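Local coordinates for 49 protein (Murid herpesvirus 4, PDB 6A4V) that probably interacts with host poly(ADP-ribose) polymerase 1 and thereby facilitates replication of this gammaherpesvirus, at residues L90-L104 and G216-F230. Numbering follows the deposited sequence.
Sequences LPHLRELIIRHLTLL and GLNVLVYWVSVFKLF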
ATOM      1  N   LEU B  90      -5.710  -5.967  15.913  1.00 35.43           N
ATOM      2  CA  LEU B  90      -5.638  -6.545  17.259  1.00 36.08           C
ATOM      3  C   LEU B  90      -5.937  -8.029  17.129  1.00 36.70           C
ATOM      4  O   LEU B  90      -5.161  -8.847  17.607  1.00 34.94           O
ATOM      5  CB  LEU B  90      -6.580  -5.848  18.268  1.00 32.61           C
ATOM      6  CG  LEU B  90      -6.273  -4.388  18.645  1.00 28.88           C
ATOM      7  CD1 LEU B  90      -7.126  -3.907  19.802  1.00 24.72           C
ATOM      8  CD2 LEU B  90      -4.803  -4.153  18.985  1.00 36.01           C
ATOM      9  N   PRO B  91      -7.002  -8.441  16.397  1.00 41.97           N
ATOM     10  CA  PRO B  91      -7.240  -9.855  16.121  1.00 39.05           C
ATOM     11  C   PRO B  91      -5.987 -10.536  15.548  1.00 37.30           C
ATOM     12  O   PRO B  91      -5.611 -11.597  15.935  1.00 39.82           O
ATOM     13  CB  PRO B  91      -8.337  -9.825  15.057  1.00 39.67           C
ATOM     14  CG  PRO B  91      -9.064  -8.539  15.310  1.00 36.35           C
ATOM     15  CD  PRO B  91      -7.974  -7.577  15.713  1.00 43.95           C
ATOM     16  N   HIS B  92      -5.324  -9.881  14.605  1.00 34.65           N
ATOM     17  CA  HIS B  92      -4.095 -10.447  14.044  1.00 36.14           C
ATOM     18  C   HIS B  92      -3.016 -10.648  15.124  1.00 37.29           C
ATOM     19  O   HIS B  92      -2.417 -11.726  15.257  1.00 40.13           O
ATOM     20  CB  HIS B  92      -3.533  -9.533  12.995  1.00 28.25           C
ATOM     21  CG  HIS B  92      -2.353 -10.110  12.334  1.00 29.46           C
ATOM     22  ND1 HIS B  92      -2.473 -11.102  11.391  1.00 26.62           N
ATOM     23  CD2 HIS B  92      -1.054  -9.758  12.390  1.00 33.54           C
ATOM     24  CE1 HIS B  92      -1.265 -11.445  11.011  1.00 28.66           C
ATOM     25  NE2 HIS B  92      -0.376 -10.561  11.541  1.00 30.86           N
ATOM     26  N   LEU B  93      -2.735  -9.575  15.846  1.00 35.11           N
ATOM     27  CA  LEU B  93      -1.725  -9.586  16.897  1.00 36.78           C
ATOM     28  C   LEU B  93      -2.098 -10.623  17.950  1.00 31.50           C
ATOM     29  O   LEU B  93      -1.260 -11.412  18.366  1.00 31.43           O
ATOM     30  CB  LEU B  93      -1.566  -8.197  17.501  1.00 31.30           C
ATOM     31  CG  LEU B  93      -0.693  -7.257  16.693  1.00 34.87           C
ATOM     32  CD1 LEU B  93      -1.003  -5.840  17.059  1.00 35.44           C
ATOM     33  CD2 LEU B  93       0.775  -7.536  16.937  1.00 38.23           C
ATOM     34  N   ARG B  94      -3.367 -10.795  18.230  1.00 34.81           N
ATOM     35  CA  ARG B  94      -3.667 -11.847  19.219  1.00 39.23           C
ATOM     36  C   ARG B  94      -3.268 -13.201  18.663  1.00 42.20           C
ATOM     37  O   ARG B  94      -2.565 -14.023  19.283  1.00 44.26           O
ATOM     38  CB  ARG B  94      -5.145 -11.818  19.560  1.00 33.37           C
ATOM     39  CG  ARG B  94      -5.504 -10.836  20.652  1.00 36.43           C
ATOM     40  CD  ARG B  94      -6.958 -10.973  21.127  1.00 32.28           C
ATOM     41  NE  ARG B  94      -7.904 -11.223  20.050  1.00 36.00           N
ATOM     42  CZ  ARG B  94      -8.570 -10.266  19.430  1.00 42.80           C
ATOM     43  NH1 ARG B  94      -8.098  -9.036  19.462  1.00 52.48           N
ATOM     44  NH2 ARG B  94      -9.652 -10.536  18.726  1.00 40.99           N
ATOM     45  N   GLU B  95      -3.789 -13.459  17.473  1.00 45.06           N
ATOM     46  CA  GLU B  95      -3.520 -14.695  16.746  1.00 38.44           C
ATOM     47  C   GLU B  95      -2.003 -14.898  16.650  1.00 33.77           C
ATOM     48  O   GLU B  95      -1.483 -16.066  16.708  1.00 36.94           O
ATOM     49  CB  GLU B  95      -4.284 -14.665  15.417  1.00 45.85           C
ATOM     50  CG  GLU B  95      -4.615 -16.017  14.820  1.00 61.02           C
ATOM     51  CD  GLU B  95      -5.476 -16.970  15.636  1.00 68.00           C
ATOM     52  OE1 GLU B  95      -6.665 -16.633  15.918  1.00 70.95           O
ATOM     53  OE2 GLU B  95      -4.951 -18.051  15.978  1.00 57.71           O
ATOM     54  N   LEU B  96      -1.219 -13.831  16.593  1.00 33.33           N
ATOM     55  CA  LEU B  96       0.255 -14.090  16.516  1.00 38.00           C
ATOM     56  C   LEU B  96       0.791 -14.646  17.845  1.00 47.28           C
ATOM     57  O   LEU B  96       1.725 -15.401  17.865  1.00 49.21           O
ATOM     58  CB  LEU B  96       0.967 -12.796  16.142  1.00 33.09           C
ATOM     59  CG  LEU B  96       2.488 -12.846  16.231  1.00 40.67           C
ATOM     60  CD1 LEU B  96       3.087 -11.687  15.446  1.00 36.45           C
ATOM     61  CD2 LEU B  96       2.998 -12.814  17.662  1.00 38.45           C
ATOM     62  N   ILE B  97       0.199 -14.207  18.957  1.00 46.28           N
ATOM     63  CA  ILE B  97       0.746 -14.436  20.260  1.00 45.86           C
ATOM     64  C   ILE B  97       0.385 -15.874  20.622  1.00 46.90           C
ATOM     65  O   ILE B  97       1.276 -16.675  21.009  1.00 46.60           O
ATOM     66  CB  ILE B  97       0.230 -13.383  21.281  1.00 41.11           C
ATOM     67  CG1 ILE B  97       1.127 -12.145  21.316  1.00 36.09           C
ATOM     68  CG2 ILE B  97       0.111 -13.993  22.683  1.00 49.74           C
ATOM     69  CD1 ILE B  97       0.528 -10.907  21.982  1.00 33.01           C
ATOM     70  N   ILE B  98      -0.906 -16.199  20.438  1.00 40.29           N
ATOM     71  CA  ILE B  98      -1.372 -17.536  20.519  1.00 39.69           C
ATOM     72  C   ILE B  98      -0.432 -18.507  19.803  1.00 44.91           C
ATOM     73  O   ILE B  98      -0.465 -19.707  20.148  1.00 43.14           O
ATOM     74  CB  ILE B  98      -2.749 -17.773  19.867  1.00 36.39           C
ATOM     75  CG1 ILE B  98      -3.860 -17.168  20.705  1.00 32.64           C
ATOM     76  CG2 ILE B  98      -2.911 -19.269  19.707  1.00 33.47           C
ATOM     77  CD1 ILE B  98      -5.231 -17.134  20.053  1.00 35.02           C
ATOM     78  N   ARG B  99       0.156 -18.076  18.683  1.00 48.03           N
ATOM     79  CA  ARG B  99       0.998 -18.963  17.882  1.00 52.34           C
ATOM     80  C   ARG B  99       2.294 -19.169  18.639  1.00 47.54           C
ATOM     81  O   ARG B  99       2.756 -20.310  18.807  1.00 60.39           O
ATOM     82  CB  ARG B  99       1.294 -18.437  16.469  1.00 64.21           C
ATOM     83  CG  ARG B  99       0.632 -19.250  15.360  1.00 70.49           C
ATOM     84  CD  ARG B  99       0.925 -18.819  13.922  1.00 78.91           C
ATOM     85  NE  ARG B  99       0.224 -17.607  13.485  1.00 71.92           N
ATOM     86  CZ  ARG B  99       0.783 -16.397  13.378  1.00 62.09           C
ATOM     87  NH1 ARG B  99       2.089 -16.254  13.522  1.00 52.68           N
ATOM     88  NH2 ARG B  99       0.049 -15.340  13.055  1.00 64.33           N
ATOM     89  N   HIS B 100       2.883 -18.064  19.087  1.00 38.83           N
ATOM     90  CA  HIS B 100       4.090 -18.120  19.912  1.00 44.82           C
ATOM     91  C   HIS B 100       3.917 -18.972  21.174  1.00 56.98           C
ATOM     92  O   HIS B 100       4.869 -19.596  21.617  1.00 58.59           O
ATOM     93  CB  HIS B 100       4.433 -16.737  20.395  1.00 51.16           C
ATOM     94  CG  HIS B 100       5.846 -16.678  20.777  1.00 48.93           C
ATOM     95  ND1 HIS B 100       6.794 -16.927  19.852  1.00 45.71           N
ATOM     96  CD2 HIS B 100       6.474 -16.384  21.940  1.00 55.10           C
ATOM     97  CE1 HIS B 100       7.993 -16.763  20.395  1.00 54.69           C
ATOM     98  NE2 HIS B 100       7.835 -16.465  21.700  1.00 52.88           N
ATOM     99  N   LEU B 101       2.706 -18.980  21.754  1.00 58.09           N
ATOM    100  CA  LEU B 101       2.439 -19.762  22.964  1.00 61.17           C
ATOM    101  C   LEU B 101       2.490 -21.261  22.621  1.00 69.86           C
ATOM    102  O   LEU B 101       3.128 -22.016  23.364  1.00 59.91           O
ATOM    103  CB  LEU B 101       1.095 -19.380  23.609  1.00 58.95           C
ATOM    104  CG  LEU B 101       1.018 -17.970  24.223  1.00 59.07           C
ATOM    105  CD1 LEU B 101      -0.430 -17.584  24.499  1.00 58.86           C
ATOM    106  CD2 LEU B 101       1.832 -17.847  25.513  1.00 56.00           C
ATOM    107  N   THR B 102       1.819 -21.683  21.532  1.00 70.02           N
ATOM    108  CA  THR B 102       1.804 -23.087  21.128  1.00 69.72           C
ATOM    109  C   THR B 102       3.256 -23.526  20.869  1.00 67.08           C
ATOM    110  O   THR B 102       3.708 -24.522  21.392  1.00 69.68           O
ATOM    111  CB  THR B 102       0.903 -23.367  19.919  1.00 69.87           C
ATOM    112  OG1 THR B 102       1.439 -22.477  18.950  1.00 67.65           O
ATOM    113  CG2 THR B 102      -0.587 -23.156  20.132  1.00 66.18           C
ATOM    114  N   LEU B 103       4.014 -22.715  20.145  1.00 60.15           N
ATOM    115  CA  LEU B 103       5.416 -22.968  19.968  1.00 62.13           C
ATOM    116  C   LEU B 103       6.123 -23.193  21.312  1.00 68.04           C
ATOM    117  O   LEU B 103       7.026 -24.017  21.397  1.00 59.49           O
ATOM    118  CB  LEU B 103       6.045 -21.781  19.239  1.00 68.78           C
ATOM    119  CG  LEU B 103       7.573 -21.785  19.159  1.00 79.25           C
ATOM    120  CD1 LEU B 103       8.040 -20.768  18.128  1.00 83.88           C
ATOM    121  CD2 LEU B 103       8.232 -21.514  20.513  1.00 76.81           C
ATOM    122  N   LEU B 104       5.805 -22.388  22.336  1.00 74.16           N
ATOM    123  CA  LEU B 104       6.538 -22.494  23.607  1.00 63.44           C
ATOM    124  C   LEU B 104       6.222 -23.852  24.253  1.00 63.29           C
ATOM    125  O   LEU B 104       7.084 -24.384  24.967  1.00 51.20           O
ATOM    126  CB  LEU B 104       6.200 -21.331  24.553  1.00 66.02           C
ATOM    127  CG  LEU B 104       6.861 -19.980  24.255  1.00 69.42           C
ATOM    128  CD1 LEU B 104       6.434 -18.938  25.267  1.00 73.31           C
ATOM    129  CD2 LEU B 104       8.380 -20.062  24.205  1.00 62.16           C
ATOM    130  N   GLY B 216      12.873 -17.382  23.325  1.00 57.90           N
ATOM    131  CA  GLY B 216      11.412 -17.559  23.191  1.00 57.80           C
ATOM    132  C   GLY B 216      10.612 -16.830  24.283  1.00 65.46           C
ATOM    133  O   GLY B 216       9.403 -16.646  24.153  1.00 70.79           O
ATOM    134  N   LEU B 217      11.257 -16.387  25.367  1.00 56.01           N
ATOM    135  CA  LEU B 217      10.541 -15.592  26.376  1.00 56.84           C
ATOM    136  C   LEU B 217      10.783 -14.105  26.147  1.00 65.76           C
ATOM    137  O   LEU B 217       9.841 -13.339  26.224  1.00 75.84           O
ATOM    138  CB  LEU B 217      10.923 -16.048  27.787  1.00 54.46           C
ATOM    139  CG  LEU B 217      10.308 -17.398  28.172  1.00 48.49           C
ATOM    140  CD1 LEU B 217      10.458 -17.681  29.645  1.00 54.15           C
ATOM    141  CD2 LEU B 217       8.844 -17.478  27.799  1.00 47.01           C
ATOM    142  N   ASN B 218      12.019 -13.726  25.806  1.00 59.35           N
ATOM    143  CA  ASN B 218      12.284 -12.385  25.332  1.00 64.32           C
ATOM    144  C   ASN B 218      11.269 -11.978  24.245  1.00 66.11           C
ATOM    145  O   ASN B 218      10.754 -10.868  24.229  1.00 70.05           O
ATOM    146  CB  ASN B 218      13.740 -12.265  24.871  1.00 63.74           C
ATOM    147  CG  ASN B 218      14.700 -12.033  26.020  1.00 66.75           C
ATOM    148  OD1 ASN B 218      14.283 -11.889  27.168  1.00 76.22           O
ATOM    149  ND2 ASN B 218      15.991 -11.983  25.731  1.00 68.55           N
ATOM    150  N   VAL B 219      10.980 -12.894  23.325  1.00 66.29           N
ATOM    151  CA  VAL B 219      10.109 -12.645  22.204  1.00 57.08           C
ATOM    152  C   VAL B 219       8.664 -12.538  22.705  1.00 51.80           C
ATOM    153  O   VAL B 219       7.881 -11.738  22.202  1.00 49.76           O
ATOM    154  CB  VAL B 219      10.255 -13.773  21.162  1.00 57.15           C
ATOM    155  CG1 VAL B 219       9.038 -13.926  20.264  1.00 58.74           C
ATOM    156  CG2 VAL B 219      11.495 -13.593  20.313  1.00 60.45           C
ATOM    157  N   LEU B 220       8.280 -13.409  23.632  1.00 54.26           N
ATOM    158  CA  LEU B 220       6.929 -13.325  24.194  1.00 50.09           C
ATOM    159  C   LEU B 220       6.719 -11.954  24.812  1.00 47.97           C
ATOM    160  O   LEU B 220       5.648 -11.356  24.727  1.00 46.05           O
ATOM    161  CB  LEU B 220       6.729 -14.358  25.288  1.00 47.04           C
ATOM    162  CG  LEU B 220       5.348 -14.277  25.929  1.00 49.99           C
ATOM    163  CD1 LEU B 220       4.257 -14.248  24.863  1.00 55.40           C
ATOM    164  CD2 LEU B 220       5.131 -15.448  26.872  1.00 46.75           C
ATOM    165  N   VAL B 221       7.772 -11.493  25.478  1.00 46.77           N
ATOM    166  CA  VAL B 221       7.711 -10.312  26.225  1.00 44.93           C
ATOM    167  C   VAL B 221       7.447  -9.183  25.253  1.00 47.52           C
ATOM    168  O   VAL B 221       6.641  -8.296  25.523  1.00 56.41           O
ATOM    169  CB  VAL B 221       9.022 -10.040  26.983  1.00 43.62           C
ATOM    170  CG1 VAL B 221       9.210  -8.554  27.216  1.00 50.75           C
ATOM    171  CG2 VAL B 221       9.092 -10.793  28.283  1.00 43.92           C
ATOM    172  N   TYR B 222       8.254  -9.185  24.198  1.00 49.25           N
ATOM    173  CA  TYR B 222       8.294  -8.096  23.223  1.00 49.56           C
ATOM    174  C   TYR B 222       6.911  -8.006  22.569  1.00 49.42           C
ATOM    175  O   TYR B 222       6.353  -6.953  22.480  1.00 57.96           O
ATOM    176  CB  TYR B 222       9.405  -8.388  22.212  1.00 41.87           C
ATOM    177  CG  TYR B 222       9.453  -7.524  20.980  1.00 44.63           C
ATOM    178  CD1 TYR B 222      10.237  -6.379  20.945  1.00 40.00           C
ATOM    179  CD2 TYR B 222       8.777  -7.879  19.825  1.00 38.26           C
ATOM    180  CE1 TYR B 222      10.336  -5.610  19.799  1.00 38.91           C
ATOM    181  CE2 TYR B 222       8.888  -7.130  18.662  1.00 42.80           C
ATOM    182  CZ  TYR B 222       9.650  -5.971  18.657  1.00 42.71           C
ATOM    183  OH  TYR B 222       9.772  -5.187  17.538  1.00 35.92           O
ATOM    184  N   TRP B 223       6.355  -9.153  22.183  1.00 44.42           N
ATOM    185  CA  TRP B 223       5.058  -9.140  21.556  1.00 51.07           C
ATOM    186  C   TRP B 223       3.936  -8.806  22.533  1.00 51.02           C
ATOM    187  O   TRP B 223       2.923  -8.253  22.122  1.00 45.65           O
ATOM    188  CB  TRP B 223       4.775 -10.432  20.805  1.00 50.68           C
ATOM    189  CG  TRP B 223       5.578 -10.464  19.547  1.00 49.60           C
ATOM    190  CD1 TRP B 223       6.659 -11.248  19.283  1.00 53.89           C
ATOM    191  CD2 TRP B 223       5.393  -9.645  18.390  1.00 51.16           C
ATOM    192  NE1 TRP B 223       7.149 -10.985  18.039  1.00 45.87           N
ATOM    193  CE2 TRP B 223       6.380 -10.017  17.457  1.00 55.02           C
ATOM    194  CE3 TRP B 223       4.428  -8.712  18.003  1.00 51.54           C
ATOM    195  CZ2 TRP B 223       6.473  -9.425  16.192  1.00 51.72           C
ATOM    196  CZ3 TRP B 223       4.501  -8.153  16.750  1.00 37.64           C
ATOM    197  CH2 TRP B 223       5.540  -8.469  15.880  1.00 50.93           C
ATOM    198  N   VAL B 224       4.120  -9.080  23.821  1.00 48.89           N
ATOM    199  CA  VAL B 224       3.103  -8.673  24.746  1.00 46.86           C
ATOM    200  C   VAL B 224       3.154  -7.144  24.811  1.00 40.56           C
ATOM    201  O   VAL B 224       2.157  -6.498  24.812  1.00 45.43           O
ATOM    202  CB  VAL B 224       3.290  -9.297  26.146  1.00 48.47           C
ATOM    203  CG1 VAL B 224       2.729  -8.414  27.235  1.00 50.12           C
ATOM    204  CG2 VAL B 224       2.677 -10.675  26.268  1.00 46.18           C
ATOM    205  N   SER B 225       4.353  -6.599  24.935  1.00 37.19           N
ATOM    206  CA  SER B 225       4.554  -5.195  25.013  1.00 43.87           C
ATOM    207  C   SER B 225       3.939  -4.537  23.761  1.00 43.96           C
ATOM    208  O   SER B 225       3.226  -3.607  23.878  1.00 40.18           O
ATOM    209  CB  SER B 225       6.008  -4.820  25.146  1.00 42.76           C
ATOM    210  OG  SER B 225       6.727  -5.673  26.047  1.00 46.04           O
ATOM    211  N   VAL B 226       4.295  -5.025  22.579  1.00 38.53           N
ATOM    212  CA  VAL B 226       3.778  -4.483  21.361  1.00 37.99           C
ATOM    213  C   VAL B 226       2.256  -4.584  21.388  1.00 33.43           C
ATOM    214  O   VAL B 226       1.565  -3.664  21.026  1.00 37.53           O
ATOM    215  CB  VAL B 226       4.320  -5.179  20.101  1.00 34.70           C
ATOM    216  CG1 VAL B 226       3.562  -4.684  18.881  1.00 38.55           C
ATOM    217  CG2 VAL B 226       5.801  -4.975  19.934  1.00 31.81           C
ATOM    218  N   PHE B 227       1.730  -5.721  21.784  1.00 29.59           N
ATOM    219  CA  PHE B 227       0.264  -5.828  21.806  1.00 33.74           C
ATOM    220  C   PHE B 227      -0.390  -4.746  22.681  1.00 34.62           C
ATOM    221  O   PHE B 227      -1.571  -4.325  22.421  1.00 36.87           O
ATOM    222  CB  PHE B 227      -0.136  -7.205  22.318  1.00 29.21           C
ATOM    223  CG  PHE B 227      -1.617  -7.461  22.350  1.00 28.95           C
ATOM    224  CD1 PHE B 227      -2.326  -7.593  21.165  1.00 31.21           C
ATOM    225  CD2 PHE B 227      -2.280  -7.690  23.536  1.00 34.10           C
ATOM    226  CE1 PHE B 227      -3.691  -7.816  21.197  1.00 38.01           C
ATOM    227  CE2 PHE B 227      -3.649  -7.943  23.560  1.00 37.05           C
ATOM    228  CZ  PHE B 227      -4.356  -8.009  22.385  1.00 34.78           C
ATOM    229  N   LYS B 228       0.267  -4.408  23.806  1.00 37.98           N
ATOM    230  CA  LYS B 228      -0.338  -3.511  24.793  1.00 45.57           C
ATOM    231  C   LYS B 228      -0.303  -2.113  24.171  1.00 43.25           C
ATOM    232  O   LYS B 228      -1.325  -1.403  24.231  1.00 33.80           O
ATOM    233  CB  LYS B 228       0.286  -3.674  26.191  1.00 50.83           C
ATOM    234  CG  LYS B 228       0.222  -2.464  27.134  1.00 55.76           C
ATOM    235  CD  LYS B 228      -0.993  -2.443  28.062  1.00 61.07           C
ATOM    236  CE  LYS B 228      -0.855  -1.529  29.268  1.00 68.33           C
ATOM    237  NZ  LYS B 228      -0.044  -2.119  30.358  1.00 67.68           N
ATOM    238  N   LEU B 229       0.786  -1.796  23.453  1.00 38.62           N
ATOM    239  CA  LEU B 229       0.868  -0.502  22.816  1.00 33.85           C
ATOM    240  C   LEU B 229      -0.259  -0.375  21.787  1.00 34.81           C
ATOM    241  O   LEU B 229      -0.991   0.632  21.777  1.00 42.84           O
ATOM    242  CB  LEU B 229       2.222  -0.318  22.143  1.00 40.81           C
ATOM    243  CG  LEU B 229       3.346   0.417  22.866  1.00 48.06           C
ATOM    244  CD1 LEU B 229       4.396   0.802  21.841  1.00 56.52           C
ATOM    245  CD2 LEU B 229       2.912   1.686  23.586  1.00 51.30           C
ATOM    246  N   PHE B 230      -0.398  -1.344  20.883  1.00 37.40           N
ATOM    247  CA  PHE B 230      -1.396  -1.225  19.821  1.00 33.68           C
ATOM    248  C   PHE B 230      -2.775  -1.225  20.481  1.00 36.58           C
ATOM    249  O   PHE B 230      -3.721  -0.589  20.024  1.00 33.78           O
ATOM    250  CB  PHE B 230      -1.238  -2.334  18.758  1.00 32.49           C
ATOM    251  CG  PHE B 230      -0.270  -1.987  17.656  1.00 29.31           C
ATOM    252  CD1 PHE B 230      -0.513  -0.907  16.797  1.00 27.86           C
ATOM    253  CD2 PHE B 230       0.923  -2.685  17.503  1.00 29.90           C
ATOM    254  CE1 PHE B 230       0.386  -0.570  15.800  1.00 29.26           C
ATOM    255  CE2 PHE B 230       1.826  -2.330  16.503  1.00 30.74           C
ATOM    256  CZ  PHE B 230       1.549  -1.300  15.635  1.00 24.68           C
TER
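Leu90 packs on Phe230 at one end and Leu104 on Gly216 at the other of an antiparallel helix pair, segments 90-104 and 216-230, with 165° between their directions and axes 10.4 Å apart at closest approach. Phe227 is a knob in the hole formed by Leu90, Leu93, Ile97 and Arg94. Its CG lies anti to the backbone N (chi1 -178°), which carries the ring across to the opposite helix; Leu93 CB meets the ring edge at CD1 (3.8 Å), while the aliphatic part of Arg94 closes on the far end, CG to Phe227 CZ 3.5 Å. Leu93 then forks: CD1 reaches Phe230 CD2 at 3.7 Å, and CD2 touches Trp223 CZ3 at 3.8 Å. Leu96 reaches over one face of the indole at about a right angle, its CD1 3.9 Å from the centroid of the six-membered ring of Trp223 and almost on the ring normal, a CH-pi contact; on the opposite face lies CD2 of Tyr222, from the same helix as Trp223, toward the rim. Farther along, His100 supplies the polar link, NE2 donating to Gly216 O (2.9 Å, N-H...O angle 152°). The helical bond from Leu220 N to that carbonyl is weak, and the imidazole adds a second donor. The pair belongs to an all-helical bundle: helix 111-126 packs against Ile97 and Leu101, helix 131-146 against Phe227 and Leu217, and helix 161-168 lies against Val221 and Val224, while Arg99 forms a salt bridge with Glu300 of the second subunit.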